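Local atomic coordinates of Non-structural protein 5 (Modoc virus, PDB entry 2WA2), a protein that probably methylates the viral RNA cap at guanine N7 and ribose 2'-O, using S-adenosylmethionine as methyl donor. Residues G186-S198 / N224-K236. The protein carries 4 engineered substitutions. Sequence-based numbering, arbitrary orientation.
Sequences GCGFCVKVLNPYS and NSTHEMYFVSGIK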
# COMPACT_ATOMS: atom_id res chain seq x y z
N GLY A 186 -1.29 8.19 17.45
CA GLY A 186 -1.59 6.81 17.83
C GLY A 186 -2.51 6.01 16.94
O GLY A 186 -2.84 4.86 17.25
N CYS A 187 -2.94 6.60 15.82
CA CYS A 187 -3.83 5.89 14.92
C CYS A 187 -3.11 4.69 14.32
O CYS A 187 -1.87 4.67 14.25
CB CYS A 187 -4.34 6.81 13.80
SG CYS A 187 -3.06 7.35 12.67
N GLY A 188 -3.91 3.70 13.92
CA GLY A 188 -3.45 2.58 13.12
C GLY A 188 -3.28 3.02 11.67
O GLY A 188 -3.85 4.04 11.23
N PHE A 189 -2.47 2.27 10.92
CA PHE A 189 -2.23 2.66 9.52
C PHE A 189 -1.76 1.48 8.66
O PHE A 189 -1.17 0.49 9.16
CB PHE A 189 -1.28 3.88 9.43
CG PHE A 189 0.04 3.70 10.15
CD1 PHE A 189 1.09 2.98 9.55
CD2 PHE A 189 0.22 4.22 11.43
CE1 PHE A 189 2.31 2.81 10.24
CE2 PHE A 189 1.44 4.05 12.11
CZ PHE A 189 2.47 3.33 11.51
N CYS A 190 -2.03 1.57 7.36
CA CYS A 190 -1.55 0.56 6.44
C CYS A 190 -1.45 1.30 5.13
O CYS A 190 -2.46 1.70 4.58
CB CYS A 190 -2.51 -0.62 6.35
SG CYS A 190 -2.10 -1.82 5.12
N VAL A 191 -0.21 1.48 4.67
CA VAL A 191 0.12 2.39 3.57
C VAL A 191 0.96 1.63 2.52
O VAL A 191 2.04 1.11 2.84
CB VAL A 191 0.91 3.61 4.08
CG1 VAL A 191 1.26 4.51 2.91
CG2 VAL A 191 0.06 4.41 5.17
N LYS A 192 0.48 1.60 1.28
CA LYS A 192 1.30 1.08 0.17
C LYS A 192 2.60 1.88 -0.04
O LYS A 192 2.59 3.12 -0.09
CB LYS A 192 0.50 1.04 -1.13
CG LYS A 192 1.22 0.28 -2.26
CD LYS A 192 0.34 0.18 -3.53
CE LYS A 192 1.20 -0.25 -4.69
NZ LYS A 192 0.35 -0.67 -5.86
N VAL A 193 3.71 1.14 -0.18
CA VAL A 193 5.00 1.74 -0.52
C VAL A 193 5.42 1.10 -1.84
O VAL A 193 5.93 -0.01 -1.88
CB VAL A 193 6.07 1.51 0.59
CG1 VAL A 193 7.38 2.25 0.25
CG2 VAL A 193 5.55 1.98 1.97
N LEU A 194 5.14 1.80 -2.94
CA LEU A 194 5.30 1.20 -4.28
C LEU A 194 6.75 0.83 -4.55
O LEU A 194 7.03 -0.25 -5.05
CB LEU A 194 4.86 2.22 -5.34
CG LEU A 194 5.11 1.80 -6.79
CD1 LEU A 194 4.29 0.56 -7.11
CD2 LEU A 194 4.77 3.01 -7.69
N ASN A 195 7.66 1.76 -4.26
CA ASN A 195 9.09 1.52 -4.44
C ASN A 195 9.76 1.74 -3.10
O ASN A 195 10.07 2.90 -2.75
CB ASN A 195 9.68 2.51 -5.47
CG ASN A 195 11.21 2.44 -5.58
OD1 ASN A 195 11.90 1.84 -4.74
ND2 ASN A 195 11.75 3.06 -6.63
N PRO A 196 9.96 0.65 -2.33
CA PRO A 196 10.55 0.76 -1.00
C PRO A 196 12.08 0.65 -0.98
O PRO A 196 12.65 0.81 0.09
CB PRO A 196 9.96 -0.46 -0.28
CG PRO A 196 9.90 -1.50 -1.35
CD PRO A 196 9.55 -0.74 -2.63
N TYR A 197 12.72 0.38 -2.12
CA TYR A 197 14.20 0.19 -2.13
C TYR A 197 15.00 1.44 -2.47
O TYR A 197 16.21 1.48 -2.28
CB TYR A 197 14.61 -0.95 -3.05
CG TYR A 197 14.06 -0.82 -4.45
CD1 TYR A 197 14.73 -0.06 -5.41
CD2 TYR A 197 12.89 -1.46 -4.80
CE1 TYR A 197 14.22 0.06 -6.69
CE2 TYR A 197 12.38 -1.36 -6.06
CZ TYR A 197 13.03 -0.59 -6.99
OH TYR A 197 12.48 -0.48 -8.24
N SER A 198 14.33 2.47 -2.96
CA SER A 198 14.98 3.72 -3.27
C SER A 198 15.56 4.32 -1.97
O SER A 198 14.90 4.28 -0.91
CB SER A 198 13.95 4.65 -3.92
OG SER A 198 14.26 6.01 -3.71
N ASN A 224 5.17 -10.89 -8.44
CA ASN A 224 6.62 -10.68 -8.46
C ASN A 224 7.01 -9.47 -9.31
O ASN A 224 8.11 -8.96 -9.18
CB ASN A 224 7.35 -11.91 -8.97
CG ASN A 224 7.15 -13.15 -8.09
OD1 ASN A 224 7.10 -13.06 -6.86
ND2 ASN A 224 7.04 -14.31 -8.73
N SER A 225 6.07 -9.02 -10.15
CA SER A 225 6.28 -7.83 -11.00
C SER A 225 6.12 -6.49 -10.28
O SER A 225 6.21 -5.43 -10.90
CB SER A 225 5.29 -7.91 -12.18
OG SER A 225 4.01 -8.20 -11.64
N THR A 226 5.84 -6.53 -8.96
CA THR A 226 5.86 -5.31 -8.17
C THR A 226 6.67 -5.55 -6.90
O THR A 226 6.55 -6.62 -6.32
CB THR A 226 4.43 -4.82 -7.79
OG1 THR A 226 4.54 -3.72 -6.90
CG2 THR A 226 3.59 -5.95 -7.13
N HIS A 227 7.45 -4.56 -6.49
CA HIS A 227 8.22 -4.62 -5.25
C HIS A 227 7.43 -3.96 -4.13
O HIS A 227 8.00 -3.67 -3.07
CB HIS A 227 9.54 -3.88 -5.46
CG HIS A 227 10.68 -4.39 -4.63
ND1 HIS A 227 10.67 -4.36 -3.25
CD2 HIS A 227 11.89 -4.87 -4.99
CE1 HIS A 227 11.82 -4.83 -2.79
NE2 HIS A 227 12.59 -5.14 -3.83
N GLU A 228 6.11 -3.75 -4.33
CA GLU A 228 5.25 -3.06 -3.31
C GLU A 228 5.38 -3.72 -1.94
O GLU A 228 5.39 -4.95 -1.81
CB GLU A 228 3.76 -3.00 -3.70
CG GLU A 228 3.11 -4.39 -3.68
CD GLU A 228 1.76 -4.44 -4.38
OE1 GLU A 228 1.39 -3.44 -5.02
OE2 GLU A 228 1.08 -5.49 -4.28
N MET A 229 5.52 -2.88 -0.94
CA MET A 229 5.45 -3.34 0.45
C MET A 229 4.51 -2.40 1.23
O MET A 229 4.09 -1.35 0.72
CB MET A 229 6.86 -3.40 1.05
CG MET A 229 7.72 -4.47 0.36
SD MET A 229 9.44 -4.46 0.88
CE MET A 229 9.31 -5.04 2.60
N TYR A 230 4.14 -2.80 2.45
CA TYR A 230 3.10 -2.07 3.17
C TYR A 230 3.62 -1.56 4.50
O TYR A 230 4.13 -2.34 5.30
CB TYR A 230 1.83 -2.89 3.33
CG TYR A 230 1.10 -2.95 2.01
CD1 TYR A 230 0.13 -1.99 1.69
CD2 TYR A 230 1.41 -3.93 1.07
CE1 TYR A 230 -0.54 -2.02 0.46
CE2 TYR A 230 0.75 -3.96 -0.19
CZ TYR A 230 -0.21 -2.99 -0.47
OH TYR A 230 -0.85 -2.98 -1.70
N PHE A 231 3.53 -0.26 4.70
CA PHE A 231 3.99 0.34 5.94
C PHE A 231 2.81 0.26 6.89
O PHE A 231 1.75 0.87 6.64
CB PHE A 231 4.46 1.79 5.72
CG PHE A 231 4.89 2.51 6.98
CD1 PHE A 231 5.99 2.06 7.73
CD2 PHE A 231 4.22 3.67 7.40
CE1 PHE A 231 6.39 2.74 8.89
CE2 PHE A 231 4.62 4.36 8.58
CZ PHE A 231 5.70 3.89 9.33
N VAL A 232 2.99 -0.50 7.98
CA VAL A 232 1.87 -0.91 8.84
C VAL A 232 2.15 -0.60 10.33
O VAL A 232 3.31 -0.60 10.78
CB VAL A 232 1.50 -2.42 8.63
CG1 VAL A 232 1.02 -2.75 7.17
CG2 VAL A 232 2.67 -3.34 9.01
N SER A 233 1.10 -0.32 11.08
CA SER A 233 1.23 0.03 12.49
C SER A 233 1.40 -1.20 13.39
O SER A 233 1.99 -1.06 14.45
CB SER A 233 0.01 0.85 12.96
OG SER A 233 -1.18 0.24 12.54
N GLY A 234 0.88 -2.36 12.97
CA GLY A 234 0.74 -3.54 13.84
C GLY A 234 1.99 -4.38 14.00
O GLY A 234 2.13 -5.15 14.98
N ILE A 235 2.91 -4.26 13.04
CA ILE A 235 4.13 -5.05 13.04
C ILE A 235 5.32 -4.09 13.12
O ILE A 235 5.38 -3.13 12.35
CB ILE A 235 4.18 -5.97 11.79
CG1 ILE A 235 3.02 -6.97 11.85
CG2 ILE A 235 5.57 -6.70 11.65
CD1 ILE A 235 2.71 -7.75 10.58
N LYS A 236 6.23 -4.33 14.06
CA LYS A 236 7.41 -3.49 14.22
C LYS A 236 8.65 -4.28 13.80
O LYS A 236 9.01 -5.26 14.45
CB LYS A 236 7.57 -3.05 15.68
CG LYS A 236 6.56 -2.03 16.12
CD LYS A 236 6.66 -1.81 17.62
CE LYS A 236 6.59 -0.32 17.95
NZ LYS A 236 7.85 0.40 17.66
O HOH W 1 2.29 -2.13 -7.55
O HOH W 2 7.61 -1.80 -7.28
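Antiparallel strand pairing sets residues 190-193 against 229-232, Cys-190 opposite Val-232 and Val-193 opposite Met-229, inside the mixed sheet of the Rossmann-like methyltransferase fold. Strand 188-193 also pairs in parallel with 151-154, so strand direction reverses at 229-232. Val-191 and Phe-231 exchange two backbone hydrogen bonds, as do Val-193 and Met-229. Beyond them, Phe-189 N donates to Ser-233 OG (2.9 Å, 162° at the hydrogen), and Ser-233 N returns a bond to Phe-189 O. Ser-233 CB sits over the centre of the Phe-189 ring, 3.6 Å from its centroid, a CH-pi contact. The Phe-189 and Phe-231 rings are nearly parallel (24°) but slid apart, with centroids 4.9 Å apart.

Cys-190, Lys-192, Tyr-230 and Val-232 share one sheet face. With CG anti to the backbone N (chi1 -170°), Lys-192 runs extended past Tyr-230; Lys-192 CB lies 3.6 Å from Tyr-230 CE1. Lys-192 NZ forms a salt bridge with Glu-228 OE1 (3.1 Å), its hydrogen bond weak, and bonds Gly-157 O. Glu-228 OE2 salt-bridges Lys-70 and hydrogen-bonds Ser-222; Tyr-230 OH bonds Asp-155. Lys-70, Asp-155, Lys-192 and Glu-228 fit the K-D-K-E tetrad of FtsJ-like 2'-O-methyltransferases. Strand pairing thus probably sets Lys-192 and Glu-228 together, with the Lys-192 side chain about 6 Å from S-adenosylmethionine.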